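Local structure of 6-phosphogluconolactonase (Thermotoga maritima, 1VL1) at residues 29-32 against 33-36; 199-202 against 203-207. The protein hydrolyses 6-phosphogluconolactone to 6-phosphogluconate, the second step in the oxidative stage of the pentose phosphate pathway. One frame throughout, in Å; residues are numbered along the deposited sequence.

Interaction 1: 29-32 against 33-36; sequences VVEK and IRTK
Glu31 and Arg34 form an i to i+3 salt bridge on the outer side of helix 25-43, while one turn of the same helix sets Val29 against Ile33 on its buried side. The helix is amphipathic here. Val29 and Ile33 run side by side and point the same way, the branch CG1 of Val29 meeting the tip CD1 of Ile33 at 3.7 Å. Both continue into the layer between helix and sheet: Val29 reaches Leu196 and Phe229, and Ile33 reaches Leu194 on strand 192-198. Helix 57-64 packs alongside through Val60 and Leu64.

On the polar side the arginine grips the carboxylate side-on. Arg34 NE lies 3.0 Å from Glu31 OE1, which sits in the guanidinium plane but is approached from above the carboxylate plane. Arg34 NH2 reaches Glu31 OE2 at 2.8 Å, on its syn side but tilted from the carboxylate plane; the same nitrogen has a weak bond to OE1. The two planes are turned 40° apart. Glu31 gets there with CG anti to its backbone N (chi1 173°) and a bend at chi2 (59°) that swings the carboxylate along the helix toward Arg34. Thr35 stands beside this pair, its backbone N bonded to Glu31 O at 3.0 Å and its OG1 3.5 Å from Glu31 OE2. Arg34 also rests on Gln67 and Phe69 of a neighbouring loop.

Two main bonds at separate oxygens should restrict rotation of both flat groups, and the close arginine would probably stabilise Glu31 as the carboxylate; on the buried side, Val29 and Ile33 meet through apolar contact.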
ATOM      1  N   VAL A  29       7.700   3.126 -13.404  1.00 22.82           N
ATOM      2  CA  VAL A  29       7.294   3.215 -12.014  1.00 21.63           C
ATOM      3  C   VAL A  29       8.458   2.980 -11.031  1.00 23.21           C
ATOM      4  O   VAL A  29       8.639   3.698 -10.048  1.00 23.44           O
ATOM      5  CB  VAL A  29       6.149   2.236 -11.718  1.00 21.24           C
ATOM      6  CG1 VAL A  29       5.786   2.171 -10.232  1.00 23.38           C
ATOM      7  CG2 VAL A  29       4.933   2.571 -12.627  1.00 22.85           C
ATOM      8  N   VAL A  30       9.239   1.957 -11.288  1.00 23.04           N
ATOM      9  CA  VAL A  30      10.338   1.644 -10.390  1.00 23.66           C
ATOM     10  C   VAL A  30      11.317   2.830 -10.332  1.00 23.48           C
ATOM     11  O   VAL A  30      11.750   3.202  -9.264  1.00 24.22           O
ATOM     12  CB  VAL A  30      11.038   0.342 -10.839  1.00 23.64           C
ATOM     13  CG1 VAL A  30      12.434   0.200 -10.175  1.00 25.07           C
ATOM     14  CG2 VAL A  30      10.157  -0.811 -10.553  1.00 23.85           C
ATOM     15  N   GLU A  31      11.616   3.433 -11.469  1.00 24.77           N
ATOM     16  CA  GLU A  31      12.523   4.598 -11.543  1.00 24.13           C
ATOM     17  C   GLU A  31      11.979   5.792 -10.736  1.00 25.02           C
ATOM     18  O   GLU A  31      12.717   6.459 -10.020  1.00 24.17           O
ATOM     19  CB  GLU A  31      12.767   4.999 -13.013  1.00 24.43           C
ATOM     20  CG  GLU A  31      13.547   6.302 -13.184  1.00 26.44           C
ATOM     21  CD  GLU A  31      14.925   6.280 -12.530  1.00 31.27           C
ATOM     22  OE1 GLU A  31      15.423   5.197 -12.126  1.00 30.71           O
ATOM     23  OE2 GLU A  31      15.542   7.376 -12.457  1.00 38.40           O
ATOM     24  N   LYS A  32      10.682   6.071 -10.866  1.00 25.12           N
ATOM     25  CA  LYS A  32      10.056   7.140 -10.093  1.00 25.87           C
ATOM     26  C   LYS A  32      10.105   6.865  -8.598  1.00 25.24           C
ATOM     27  O   LYS A  32      10.405   7.760  -7.793  1.00 24.45           O
ATOM     28  CB  LYS A  32       8.598   7.307 -10.528  1.00 26.50           C
ATOM     29  CG  LYS A  32       8.454   7.900 -11.885  1.00 27.88           C
ATOM     30  CD  LYS A  32       8.635   9.420 -11.754  1.00 33.42           C
ATOM     31  CE  LYS A  32       8.321  10.189 -12.987  1.00 34.29           C
ATOM     32  NZ  LYS A  32       9.377   9.967 -14.012  1.00 39.35           N
ATOM     33  N   ILE A  33       9.827   5.620  -8.217  1.00 25.02           N
ATOM     34  CA  ILE A  33       9.879   5.244  -6.803  1.00 25.54           C
ATOM     35  C   ILE A  33      11.317   5.305  -6.299  1.00 25.25           C
ATOM     36  O   ILE A  33      11.607   5.845  -5.226  1.00 25.41           O
ATOM     37  CB  ILE A  33       9.263   3.855  -6.593  1.00 25.78           C
ATOM     38  CG1 ILE A  33       7.776   3.943  -6.901  1.00 25.60           C
ATOM     39  CG2 ILE A  33       9.448   3.407  -5.157  1.00 28.05           C
ATOM     40  CD1 ILE A  33       7.065   2.651  -6.761  1.00 26.25           C
ATOM     41  N   ARG A  34      12.228   4.773  -7.073  1.00 26.84           N
ATOM     42  CA  ARG A  34      13.632   4.856  -6.690  1.00 27.01           C
ATOM     43  C   ARG A  34      14.036   6.290  -6.387  1.00 26.95           C
ATOM     44  O   ARG A  34      14.672   6.562  -5.348  1.00 26.13           O
ATOM     45  CB  ARG A  34      14.558   4.248  -7.755  1.00 27.10           C
ATOM     46  CG  ARG A  34      16.040   4.368  -7.375  1.00 28.98           C
ATOM     47  CD  ARG A  34      17.006   4.135  -8.500  1.00 30.18           C
ATOM     48  NE  ARG A  34      16.933   5.209  -9.501  1.00 32.65           N
ATOM     49  CZ  ARG A  34      17.499   6.414  -9.368  1.00 35.21           C
ATOM     50  NH1 ARG A  34      18.162   6.770  -8.262  1.00 38.01           N
ATOM     51  NH2 ARG A  34      17.388   7.289 -10.342  1.00 35.61           N
ATOM     52  N   THR A  35      13.719   7.193  -7.321  1.00 26.32           N
ATOM     53  CA  THR A  35      14.116   8.594  -7.198  1.00 26.61           C
ATOM     54  C   THR A  35      13.557   9.225  -5.933  1.00 26.44           C
ATOM     55  O   THR A  35      14.281   9.929  -5.213  1.00 26.97           O
ATOM     56  CB  THR A  35      13.649   9.359  -8.438  1.00 27.33           C
ATOM     57  OG1 THR A  35      14.450   8.926  -9.539  1.00 28.62           O
ATOM     58  CG2 THR A  35      13.964  10.830  -8.327  1.00 28.45           C
ATOM     59  N   LYS A  36      12.291   8.930  -5.652  1.00 26.42           N
ATOM     60  CA  LYS A  36      11.622   9.480  -4.479  1.00 27.35           C
ATOM     61  C   LYS A  36      12.217   8.965  -3.191  1.00 27.35           C
ATOM     62  O   LYS A  36      12.451   9.731  -2.273  1.00 27.55           O
ATOM     63  CB  LYS A  36      10.140   9.182  -4.482  1.00 28.48           C
ATOM     64  CG  LYS A  36       9.400   9.931  -3.380  1.00 32.12           C
ATOM     65  CD  LYS A  36       9.312  11.411  -3.706  1.00 37.54           C
ATOM     66  CE  LYS A  36       9.856  12.308  -2.606  1.00 39.28           C
ATOM     67  NZ  LYS A  36       9.810  13.776  -2.968  1.00 40.02           N
TER

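Interaction 2: 199-202 against 203-207; sequences GKEK and INRLT
Glu201 and Arg205, one helical turn apart at the start of helix 200-210, lie side by side and point the same way, yet their flat groups stand nearly upright to each other, 77° apart. Arg205 NH1 comes down on Glu201 OE2 from above the carboxylate plane, at 3.2 Å, while that oxygen sits in the plane of the guanidinium, at its edge. The arginine folds back through bends at chi2 (-66°) and chi3 (85°), which bring NH1 against the acid and lay one face of the guanidinium over Glu201 O. Its other partners lie beyond this pair: NE makes a salt bridge with Glu208, and NH1 also bonds Pro147 O.

Asn204 approaches the same carboxylate obliquely, and its ND2 gives a weak hydrogen bond to Glu201 OE1 at 3.4 Å. The other end of its amide is tied back by a water, which donates to Asn204 OD1 at 2.5 Å and to Lys200 O at 2.8 Å.

This helix belongs to the beta-alpha-beta unit of strands 192-198 and 225-231. Gly199, its N-cap, bonds Gly231 through the backbone, and Gly199 O accepts Ile203 N at 3.0 Å. Ile203 CG1 lies 3.2 Å from Gly199 O, and the side chain touches Val230. The extended chain of Lys202 carries NZ to Met145 O and a bound citrate, probably from the crystallisation liquor.

Gripped by one nitrogen at OE2 and weakly by an amide at OE1, the Glu201 carboxylate is probably less firmly fixed than in a two-nitrogen grip, and Arg205 shares its charge with Glu208.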
ATOM      1  N   GLY A 199      -5.096  -0.764 -17.139  1.00 24.08           N
ATOM      2  CA  GLY A 199      -6.191  -1.300 -17.910  1.00 23.80           C
ATOM      3  C   GLY A 199      -7.447  -0.452 -17.895  1.00 24.17           C
ATOM      4  O   GLY A 199      -7.628   0.452 -17.075  1.00 23.39           O
ATOM      5  N   LYS A 200      -8.347  -0.799 -18.818  1.00 24.54           N
ATOM      6  CA  LYS A 200      -9.531   0.024 -19.119  1.00 25.79           C
ATOM      7  C   LYS A 200     -10.481   0.152 -17.950  1.00 25.18           C
ATOM      8  O   LYS A 200     -11.003   1.225 -17.698  1.00 24.48           O
ATOM      9  CB  LYS A 200     -10.273  -0.527 -20.343  1.00 26.48           C
ATOM     10  CG  LYS A 200      -9.533  -0.213 -21.628  1.00 29.66           C
ATOM     11  CD  LYS A 200     -10.236  -0.649 -22.900  1.00 28.30           C
ATOM     12  CE  LYS A 200      -9.412  -0.208 -24.112  1.00 30.50           C
ATOM     13  NZ  LYS A 200      -9.839  -0.863 -25.373  1.00 32.28           N
ATOM     14  N   GLU A 201     -10.724  -0.926 -17.230  1.00 25.06           N
ATOM     15  CA  GLU A 201     -11.695  -0.843 -16.125  1.00 25.10           C
ATOM     16  C   GLU A 201     -11.249   0.089 -15.019  1.00 24.25           C
ATOM     17  O   GLU A 201     -12.065   0.842 -14.460  1.00 24.08           O
ATOM     18  CB  GLU A 201     -11.991  -2.220 -15.538  1.00 27.18           C
ATOM     19  CG  GLU A 201     -13.298  -2.291 -14.782  1.00 32.11           C
ATOM     20  CD  GLU A 201     -14.550  -2.129 -15.651  1.00 38.48           C
ATOM     21  OE1 GLU A 201     -14.475  -1.880 -16.887  1.00 42.51           O
ATOM     22  OE2 GLU A 201     -15.657  -2.279 -15.087  1.00 43.34           O
ATOM     23  N   LYS A 202      -9.966   0.019 -14.668  1.00 23.57           N
ATOM     24  CA  LYS A 202      -9.446   0.869 -13.612  1.00 22.26           C
ATOM     25  C   LYS A 202      -9.332   2.314 -14.100  1.00 21.50           C
ATOM     26  O   LYS A 202      -9.575   3.235 -13.349  1.00 21.29           O
ATOM     27  CB  LYS A 202      -8.142   0.365 -13.073  1.00 23.36           C
ATOM     28  CG  LYS A 202      -8.319  -1.007 -12.453  1.00 23.83           C
ATOM     29  CD  LYS A 202      -7.143  -1.428 -11.768  1.00 24.07           C
ATOM     30  CE  LYS A 202      -7.303  -2.865 -11.263  1.00 24.09           C
ATOM     31  NZ  LYS A 202      -6.088  -3.190 -10.482  1.00 24.46           N
ATOM     32  N   ILE A 203      -9.000   2.504 -15.374  1.00 21.57           N
ATOM     33  CA  ILE A 203      -9.089   3.852 -15.966  1.00 21.39           C
ATOM     34  C   ILE A 203     -10.514   4.407 -15.839  1.00 21.58           C
ATOM     35  O   ILE A 203     -10.730   5.562 -15.477  1.00 20.05           O
ATOM     36  CB  ILE A 203      -8.621   3.848 -17.450  1.00 21.97           C
ATOM     37  CG1 ILE A 203      -7.114   3.629 -17.513  1.00 22.85           C
ATOM     38  CG2 ILE A 203      -8.976   5.167 -18.080  1.00 21.78           C
ATOM     39  CD1 ILE A 203      -6.623   3.219 -18.828  1.00 25.73           C
ATOM     40  N   ASN A 204     -11.505   3.565 -16.063  1.00 21.82           N
ATOM     41  CA  ASN A 204     -12.890   4.004 -15.939  1.00 22.71           C
ATOM     42  C   ASN A 204     -13.120   4.481 -14.505  1.00 22.09           C
ATOM     43  O   ASN A 204     -13.681   5.568 -14.264  1.00 21.28           O
ATOM     44  CB  ASN A 204     -13.873   2.866 -16.262  1.00 23.09           C
ATOM     45  CG  ASN A 204     -13.970   2.568 -17.714  1.00 28.34           C
ATOM     46  OD1 ASN A 204     -13.781   3.440 -18.544  1.00 30.00           O
ATOM     47  ND2 ASN A 204     -14.300   1.315 -18.041  1.00 34.90           N
ATOM     48  N   ARG A 205     -12.658   3.693 -13.537  1.00 20.85           N
ATOM     49  CA  ARG A 205     -12.824   4.092 -12.135  1.00 21.40           C
ATOM     50  C   ARG A 205     -12.086   5.404 -11.837  1.00 20.47           C
ATOM     51  O   ARG A 205     -12.611   6.272 -11.140  1.00 21.36           O
ATOM     52  CB  ARG A 205     -12.322   3.038 -11.166  1.00 21.44           C
ATOM     53  CG  ARG A 205     -13.055   1.723 -11.211  1.00 21.85           C
ATOM     54  CD  ARG A 205     -14.513   1.750 -10.756  1.00 26.31           C
ATOM     55  NE  ARG A 205     -15.405   2.123 -11.819  1.00 26.05           N
ATOM     56  CZ  ARG A 205     -15.729   1.337 -12.848  1.00 28.23           C
ATOM     57  NH1 ARG A 205     -15.232   0.106 -12.964  1.00 29.15           N
ATOM     58  NH2 ARG A 205     -16.557   1.776 -13.778  1.00 29.08           N
ATOM     59  N   LEU A 206     -10.862   5.546 -12.366  1.00 21.31           N
ATOM     60  CA  LEU A 206     -10.153   6.810 -12.207  1.00 21.20           C
ATOM     61  C   LEU A 206     -10.912   7.974 -12.813  1.00 21.53           C
ATOM     62  O   LEU A 206     -10.985   9.063 -12.224  1.00 20.94           O
ATOM     63  CB  LEU A 206      -8.736   6.739 -12.752  1.00 21.23           C
ATOM     64  CG  LEU A 206      -7.986   8.090 -12.684  1.00 20.05           C
ATOM     65  CD1 LEU A 206      -7.788   8.540 -11.248  1.00 21.35           C
ATOM     66  CD2 LEU A 206      -6.654   7.862 -13.341  1.00 22.51           C
ATOM     67  N   THR A 207     -11.541   7.790 -13.979  1.00 20.28           N
ATOM     68  CA  THR A 207     -12.344   8.910 -14.519  1.00 19.79           C
ATOM     69  C   THR A 207     -13.516   9.297 -13.613  1.00 19.79           C
ATOM     70  O   THR A 207     -13.850  10.445 -13.517  1.00 19.94           O
ATOM     71  CB  THR A 207     -12.842   8.672 -15.923  1.00 20.74           C
ATOM     72  OG1 THR A 207     -13.718   7.551 -15.985  1.00 21.94           O
ATOM     73  CG2 THR A 207     -11.646   8.409 -16.898  1.00 19.71           C
TER
HETATM   74  O   HOH W   1     -11.493   3.169 -19.585  1.00 31.08           O

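Each contact joins residues three or four apart along a single helical stretch, interaction 1 on helix 25-43 and interaction 2 at the start of helix 200-210; their nearest atoms are about 11 Å apart. Interaction 1 is partly buried, its apolar side facing the sheet and helix 57-64; interaction 2 lies at the surface. Strand 225-231 receives side chains from both: Val29 and Lys32 on Phe229, Ile203 and Leu206 on Val230. The acid–arginine pairs differ: in 29-36 the spacing is three and two nitrogens engage two oxygens, whereas in 199-207 it is four, one nitrogen serves, an outside glutamate shares the arginine and an asparagine bonds the acid weakly.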